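Local structure of probable secreted solute-binding lipoprotein (Streptomyces coelicolor, 3I3V) at residues T9-T14 with E64-M69. The protein is probably a secreted solute-binding lipoprotein that captures a small solute outside the cell for a membrane transporter. Sequence-based numbering, arbitrary orientation.
Sequences TLVVHT and EADVVM
D66 begins the pairing of T9-T14 with E64-M69. Its OD2 accepts V11 N at 2.7 Å through the anti lone pair, and the bond is nearly straight (168°). CG stands beside D66's own backbone N (chi1 -53°), which turns the carboxylate back to V11. K299 forms a salt bridge with the same oxygen, and its NZ also donates a hydrogen bond to T9 O. V11 O is gripped twice, by D66 N at 2.8 Å and by V67 N at 3.2 Å. Without the carboxylate, as with an alanine at D66, V11 N is likely to lose its acceptor and K299 its salt-bridge mate. Farther on the strands run parallel, with H13 N to V67 O and M69 N to H13 O both 2.8 Å. T14 and selenomethionine M69 lie side by side, pointing the same way; their CG2-CB approach of 3.2 Å is tighter than usual and doubtful in detail. Packing is looser between V12 CG2 and V67 CB, 4.2 Å apart. Neither end is a solvent side, since all touching residues are buried. Helix 300-310 covers L10, V12 and V67; helix 51-60 covers H13 and V68. Strands 9-14 and 67-70 are the central pair of a 2-1-3-4 sheet between helices, as in the alpha/beta lobe of periplasmic-binding-protein folds.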
# COMPACT_ATOMS: atom_id res chain seq x y z
N THR C 9 -1.43 47.58 -2.16
CA THR C 9 -1.83 48.72 -1.34
C THR C 9 -3.33 48.64 -1.22
O THR C 9 -4.04 48.94 -2.15
CB THR C 9 -1.51 50.05 -1.99
OG1 THR C 9 -0.10 50.29 -1.90
CG2 THR C 9 -2.23 51.17 -1.27
N LEU C 10 -3.81 48.26 -0.05
CA LEU C 10 -5.22 48.14 0.15
C LEU C 10 -5.68 49.41 0.83
O LEU C 10 -5.17 49.74 1.88
CB LEU C 10 -5.49 46.96 1.07
CG LEU C 10 -6.66 46.02 0.89
CD1 LEU C 10 -7.29 45.68 2.22
CD2 LEU C 10 -7.66 46.63 -0.04
N VAL C 11 -6.62 50.15 0.23
CA VAL C 11 -7.12 51.39 0.85
C VAL C 11 -8.50 51.08 1.41
O VAL C 11 -9.38 50.62 0.69
CB VAL C 11 -7.25 52.54 -0.16
CG1 VAL C 11 -7.70 53.81 0.55
CG2 VAL C 11 -5.93 52.78 -0.87
N VAL C 12 -8.66 51.34 2.70
CA VAL C 12 -9.90 51.07 3.42
C VAL C 12 -10.56 52.35 3.93
O VAL C 12 -9.97 53.08 4.72
CB VAL C 12 -9.63 50.13 4.63
CG1 VAL C 12 -10.90 49.92 5.43
CG2 VAL C 12 -9.08 48.81 4.15
N HIS C 13 -11.79 52.59 3.48
CA HIS C 13 -12.58 53.75 3.91
C HIS C 13 -13.46 53.25 5.05
O HIS C 13 -14.40 52.50 4.82
CB HIS C 13 -13.44 54.27 2.75
CG HIS C 13 -13.83 55.70 2.89
ND1 HIS C 13 -14.57 56.36 1.94
CD2 HIS C 13 -13.55 56.60 3.86
CE1 HIS C 13 -14.74 57.62 2.32
NE2 HIS C 13 -14.13 57.79 3.47
N THR C 14 -13.14 53.67 6.27
CA THR C 14 -13.81 53.20 7.48
C THR C 14 -14.35 54.25 8.43
O THR C 14 -13.81 55.34 8.54
CB THR C 14 -12.83 52.42 8.36
OG1 THR C 14 -11.93 51.69 7.52
CG2 THR C 14 -13.57 51.47 9.27
N GLU C 64 -12.19 55.75 -5.52
CA GLU C 64 -12.72 55.34 -4.22
C GLU C 64 -11.90 54.23 -3.58
O GLU C 64 -11.21 53.47 -4.27
CB GLU C 64 -14.18 54.88 -4.35
CG GLU C 64 -14.38 53.50 -4.99
CD GLU C 64 -14.17 53.51 -6.50
OE1 GLU C 64 -14.34 52.44 -7.13
OE2 GLU C 64 -13.84 54.57 -7.05
N ALA C 65 -11.98 54.13 -2.26
CA ALA C 65 -11.26 53.11 -1.50
C ALA C 65 -11.61 51.73 -2.04
O ALA C 65 -12.63 51.55 -2.71
CB ALA C 65 -11.62 53.21 -0.02
N ASP C 66 -10.77 50.74 -1.74
CA ASP C 66 -10.98 49.36 -2.19
C ASP C 66 -12.00 48.61 -1.34
O ASP C 66 -12.72 47.73 -1.82
CB ASP C 66 -9.65 48.60 -2.15
CG ASP C 66 -8.55 49.32 -2.91
OD1 ASP C 66 -8.72 49.54 -4.13
OD2 ASP C 66 -7.52 49.67 -2.28
N VAL C 67 -12.05 48.97 -0.06
CA VAL C 67 -12.96 48.34 0.89
C VAL C 67 -13.59 49.42 1.75
O VAL C 67 -12.91 50.37 2.17
CB VAL C 67 -12.21 47.36 1.83
CG1 VAL C 67 -13.16 46.82 2.88
CG2 VAL C 67 -11.61 46.21 1.03
N VAL C 68 -14.88 49.28 2.01
CA VAL C 68 -15.59 50.26 2.82
C VAL C 68 -16.13 49.61 4.09
O VAL C 68 -16.55 48.46 4.07
CB VAL C 68 -16.77 50.88 2.04
CG1 VAL C 68 -17.36 52.03 2.83
CG2 VAL C 68 -16.29 51.34 0.66
N MSE C 69 -16.11 50.34 5.19
CA MSE C 69 -16.63 49.80 6.43
C MSE C 69 -17.70 50.72 6.97
O MSE C 69 -17.40 51.69 7.66
CB MSE C 69 -15.52 49.62 7.46
CG MSE C 69 -14.44 48.62 7.03
SE MSE C 69 -13.04 48.38 8.37
CE MSE C 69 -14.14 47.54 9.73